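Local structure of 2-dehydropantoate 2-reductase (Bacillus subtilis, 3EGO) at residues 180-188 / 233-241. The protein probably catalyses the NADPH-dependent reduction of ketopantoate to pantoate, a step in the biosynthesis of pantothenate. Sequence-based numbering, arbitrary orientation.
Sequences GKLIVNACI and ERVQAVCGQ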
ATOM      1  N   GLY A 180      11.788 -22.251   6.582  1.00 26.72           N
ATOM      2  CA  GLY A 180      11.420 -21.941   7.955  1.00 26.75           C
ATOM      3  C   GLY A 180      11.640 -20.479   8.270  1.00 28.86           C
ATOM      4  O   GLY A 180      10.990 -19.899   9.139  1.00 31.45           O
ATOM      5  N   LYS A 181      12.591 -19.873   7.581  1.00 28.11           N
ATOM      6  CA  LYS A 181      12.828 -18.436   7.750  1.00 29.96           C
ATOM      7  C   LYS A 181      11.918 -17.656   6.777  1.00 28.85           C
ATOM      8  O   LYS A 181      11.414 -16.590   7.106  1.00 28.81           O
ATOM      9  CB  LYS A 181      14.306 -18.134   7.492  1.00 29.94           C
ATOM     10  CG  LYS A 181      14.690 -16.628   7.536  1.00 38.44           C
ATOM     11  CD  LYS A 181      16.225 -16.429   7.483  1.00 33.59           C
ATOM     12  CE  LYS A 181      16.581 -15.065   6.877  1.00 49.77           C
ATOM     13  NZ  LYS A 181      15.766 -13.976   7.499  1.00 52.36           N
ATOM     14  N   LEU A 182      11.716 -18.198   5.580  1.00 27.26           N
ATOM     15  CA  LEU A 182      10.878 -17.514   4.582  1.00 27.59           C
ATOM     16  C   LEU A 182       9.438 -17.323   5.062  1.00 31.36           C
ATOM     17  O   LEU A 182       8.884 -16.230   4.904  1.00 30.51           O
ATOM     18  CB  LEU A 182      10.922 -18.244   3.221  1.00 26.81           C
ATOM     19  CG  LEU A 182      10.271 -17.403   2.104  1.00 30.68           C
ATOM     20  CD1 LEU A 182      11.234 -17.090   0.990  1.00 39.44           C
ATOM     21  CD2 LEU A 182       9.066 -18.099   1.582  1.00 36.02           C
ATOM     22  N   ILE A 183       8.832 -18.346   5.683  1.00 31.54           N
ATOM     23  CA  ILE A 183       7.432 -18.207   6.113  1.00 33.35           C
ATOM     24  C   ILE A 183       7.289 -17.009   7.003  1.00 34.26           C
ATOM     25  O   ILE A 183       6.374 -16.211   6.854  1.00 32.03           O
ATOM     26  CB  ILE A 183       6.821 -19.456   6.812  1.00 33.47           C
ATOM     27  CG1 ILE A 183       5.316 -19.242   7.048  1.00 33.55           C
ATOM     28  CG2 ILE A 183       7.476 -19.735   8.168  1.00 33.91           C
ATOM     29  CD1 ILE A 183       4.472 -18.973   5.760  1.00 28.90           C
ATOM     30  N   VAL A 184       8.233 -16.846   7.917  1.00 35.43           N
ATOM     31  CA  VAL A 184       8.243 -15.677   8.769  1.00 31.19           C
ATOM     32  C   VAL A 184       8.367 -14.334   7.992  1.00 30.39           C
ATOM     33  O   VAL A 184       7.548 -13.446   8.173  1.00 28.76           O
ATOM     34  CB  VAL A 184       9.390 -15.786   9.803  1.00 34.11           C
ATOM     35  CG1 VAL A 184       9.585 -14.483  10.497  1.00 32.75           C
ATOM     36  CG2 VAL A 184       9.089 -16.920  10.813  1.00 31.81           C
ATOM     37  N   ASN A 185       9.376 -14.197   7.143  1.00 29.01           N
ATOM     38  CA  ASN A 185       9.587 -12.932   6.432  1.00 31.88           C
ATOM     39  C   ASN A 185       8.381 -12.592   5.547  1.00 32.94           C
ATOM     40  O   ASN A 185       7.942 -11.442   5.486  1.00 33.41           O
ATOM     41  CB  ASN A 185      10.872 -12.981   5.592  1.00 30.89           C
ATOM     42  CG  ASN A 185      12.146 -13.107   6.448  1.00 34.55           C
ATOM     43  OD1 ASN A 185      13.195 -13.496   5.943  1.00 40.22           O
ATOM     44  ND2 ASN A 185      12.050 -12.789   7.729  1.00 33.12           N
ATOM     45  N   ALA A 186       7.832 -13.607   4.882  1.00 29.67           N
ATOM     46  CA  ALA A 186       6.740 -13.394   3.929  1.00 29.50           C
ATOM     47  C   ALA A 186       5.474 -12.883   4.626  1.00 28.93           C
ATOM     48  O   ALA A 186       4.720 -12.126   4.050  1.00 27.60           O
ATOM     49  CB  ALA A 186       6.465 -14.702   3.178  1.00 28.72           C
ATOM     50  N   CYS A 187       5.238 -13.301   5.868  1.00 29.12           N
ATOM     51  CA  CYS A 187       4.047 -12.878   6.593  1.00 28.62           C
ATOM     52  C   CYS A 187       4.171 -11.529   7.230  1.00 26.28           C
ATOM     53  O   CYS A 187       3.166 -10.813   7.361  1.00 27.40           O
ATOM     54  CB  CYS A 187       3.684 -13.864   7.694  1.00 31.27           C
ATOM     55  SG  CYS A 187       3.171 -15.420   7.107  1.00 32.93           S
ATOM     56  N   ILE A 188       5.376 -11.180   7.678  1.00 27.77           N
ATOM     57  CA  ILE A 188       5.548  -9.923   8.387  1.00 27.37           C
ATOM     58  C   ILE A 188       5.925  -8.761   7.479  1.00 27.75           C
ATOM     59  O   ILE A 188       5.391  -7.666   7.625  1.00 29.93           O
ATOM     60  CB  ILE A 188       6.634  -9.999   9.489  1.00 30.03           C
ATOM     61  CG1 ILE A 188       6.230 -10.988  10.600  1.00 31.03           C
ATOM     62  CG2 ILE A 188       6.861  -8.597  10.096  1.00 32.53           C
ATOM     63  CD1 ILE A 188       7.394 -11.257  11.660  1.00 28.11           C
ATOM     64  N   GLU A 233       2.454 -20.346  15.001  1.00 44.49           N
ATOM     65  CA  GLU A 233       2.764 -19.849  16.345  1.00 45.87           C
ATOM     66  C   GLU A 233       4.045 -19.039  16.322  1.00 42.26           C
ATOM     67  O   GLU A 233       4.120 -17.957  16.902  1.00 42.96           O
ATOM     68  CB  GLU A 233       2.867 -21.002  17.358  1.00 47.62           C
ATOM     69  CG  GLU A 233       1.510 -21.526  17.800  1.00 55.68           C
ATOM     70  CD  GLU A 233       1.472 -23.044  17.959  1.00 67.84           C
ATOM     71  OE1 GLU A 233       2.519 -23.651  18.314  1.00 68.21           O
ATOM     72  OE2 GLU A 233       0.381 -23.626  17.726  1.00 72.53           O
ATOM     73  N   ARG A 234       5.014 -19.576  15.600  1.00 42.38           N
ATOM     74  CA  ARG A 234       6.349 -19.010  15.391  1.00 43.34           C
ATOM     75  C   ARG A 234       6.292 -17.624  14.766  1.00 41.08           C
ATOM     76  O   ARG A 234       6.861 -16.662  15.295  1.00 40.91           O
ATOM     77  CB  ARG A 234       7.134 -19.963  14.490  1.00 43.22           C
ATOM     78  CG  ARG A 234       8.570 -19.587  14.203  1.00 47.87           C
ATOM     79  CD  ARG A 234       9.261 -20.700  13.396  1.00 47.81           C
ATOM     80  NE  ARG A 234      10.211 -20.196  12.397  1.00 58.81           N
ATOM     81  CZ  ARG A 234      11.051 -19.171  12.582  1.00 64.61           C
ATOM     82  NH1 ARG A 234      11.085 -18.521  13.743  1.00 61.06           N
ATOM     83  NH2 ARG A 234      11.877 -18.795  11.604  1.00 61.87           N
ATOM     84  N   VAL A 235       5.581 -17.522  13.647  1.00 41.23           N
ATOM     85  CA  VAL A 235       5.330 -16.223  12.997  1.00 35.89           C
ATOM     86  C   VAL A 235       4.864 -15.198  14.029  1.00 36.34           C
ATOM     87  O   VAL A 235       5.410 -14.099  14.140  1.00 33.07           O
ATOM     88  CB  VAL A 235       4.282 -16.373  11.837  1.00 35.97           C
ATOM     89  CG1 VAL A 235       3.840 -15.005  11.288  1.00 35.41           C
ATOM     90  CG2 VAL A 235       4.812 -17.271  10.697  1.00 35.19           C
ATOM     91  N   GLN A 236       3.846 -15.554  14.801  1.00 36.90           N
ATOM     92  CA  GLN A 236       3.334 -14.638  15.821  1.00 39.06           C
ATOM     93  C   GLN A 236       4.351 -14.420  16.924  1.00 39.80           C
ATOM     94  O   GLN A 236       4.512 -13.296  17.440  1.00 40.13           O
ATOM     95  CB  GLN A 236       2.047 -15.179  16.419  1.00 38.00           C
ATOM     96  CG  GLN A 236       0.950 -15.367  15.417  1.00 38.04           C
ATOM     97  CD  GLN A 236      -0.191 -16.166  16.002  1.00 45.40           C
ATOM     98  OE1 GLN A 236      -0.327 -17.367  15.728  1.00 49.49           O
ATOM     99  NE2 GLN A 236      -0.997 -15.520  16.844  1.00 41.51           N
ATOM    100  N   ALA A 237       5.028 -15.506  17.284  1.00 42.61           N
ATOM    101  CA  ALA A 237       6.137 -15.451  18.234  1.00 42.55           C
ATOM    102  C   ALA A 237       7.200 -14.425  17.824  1.00 42.85           C
ATOM    103  O   ALA A 237       7.569 -13.577  18.646  1.00 41.89           O
ATOM    104  CB  ALA A 237       6.752 -16.826  18.402  1.00 43.25           C
ATOM    105  N   VAL A 238       7.685 -14.498  16.571  1.00 42.13           N
ATOM    106  CA  VAL A 238       8.771 -13.611  16.111  1.00 42.28           C
ATOM    107  C   VAL A 238       8.305 -12.172  15.990  1.00 44.33           C
ATOM    108  O   VAL A 238       9.060 -11.224  16.262  1.00 42.97           O
ATOM    109  CB  VAL A 238       9.343 -14.027  14.763  1.00 42.27           C
ATOM    110  CG1 VAL A 238      10.269 -12.946  14.231  1.00 39.66           C
ATOM    111  CG2 VAL A 238      10.058 -15.367  14.863  1.00 43.77           C
ATOM    112  N   CYS A 239       7.047 -12.009  15.585  1.00 44.96           N
ATOM    113  CA  CYS A 239       6.401 -10.718  15.639  1.00 43.95           C
ATOM    114  C   CYS A 239       6.520 -10.121  17.029  1.00 45.15           C
ATOM    115  O   CYS A 239       6.803  -8.926  17.189  1.00 44.67           O
ATOM    116  CB  CYS A 239       4.922 -10.888  15.345  1.00 45.28           C
ATOM    117  SG  CYS A 239       4.523 -10.562  13.679  1.00 47.19           S
ATOM    118  N   GLY A 240       6.231 -10.953  18.028  1.00 47.37           N
ATOM    119  CA  GLY A 240       6.275 -10.539  19.424  1.00 48.63           C
ATOM    120  C   GLY A 240       7.672 -10.114  19.830  1.00 47.73           C
ATOM    121  O   GLY A 240       7.857  -9.064  20.439  1.00 49.60           O
ATOM    122  N   GLN A 241       8.658 -10.931  19.472  1.00 49.05           N
ATOM    123  CA  GLN A 241      10.061 -10.635  19.773  1.00 47.70           C
ATOM    124  C   GLN A 241      10.577  -9.350  19.149  1.00 47.99           C
ATOM    125  O   GLN A 241      11.451  -8.688  19.732  1.00 47.03           O
ATOM    126  CB  GLN A 241      10.951 -11.792  19.344  1.00 48.36           C
ATOM    127  CG  GLN A 241      10.533 -13.123  19.932  1.00 47.50           C
ATOM    128  CD  GLN A 241      11.279 -14.263  19.305  1.00 49.37           C
ATOM    129  OE1 GLN A 241      10.946 -15.424  19.524  1.00 54.51           O
ATOM    130  NE2 GLN A 241      12.290 -13.942  18.499  1.00 53.72           N
TER
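Val235 sets its two methyls against three residues of helix 174-195: CG1 lies 3.8 Å from CB of Cys187, while its CG2 meets CG1 of Ile183, the two side chains crossing at about a right angle, and CG2 of Val184. Valine is small enough for this spot, where the CA atoms of Val184 and Val235 are 5.2 Å apart. One turn on, Ile188 lays its CG1 and CD1 alongside the sulfur of Cys239, with CG1 3.5 Å from SG; its CG1 is turned anti to the carbonyl carbon (chi1 -64°), and the extended chain carries CD1 on to Val238. This buried part is shared with helix 206-223, whose Phe216 touches both Ile183 and Cys187. Segments 180-188 and 233-241 cross at -63°, within the helical C-terminal domain of ketopantoate reductases. On its far side, helix 174-195 carries the probable proton donor Lys181, whose NZ bonds a lone pair of Asn185 OD1. The partly exposed end is polar: Arg234 reaches across so that NH2 donates to the Gly180 carbonyl oxygen (2.8 Å), approaching from above the carbonyl plane, with a weak second bond from NE. Val184 CG2 sits 3.4 Å above the guanidinium centre, shielding one face. A leucine in place of Arg234 would probably leave the Gly180 carbonyl without this charged donor, and the Val184 methyl without the flat group it packs on. Gly180, lacking a side chain, puts only backbone beside the guanidinium edge.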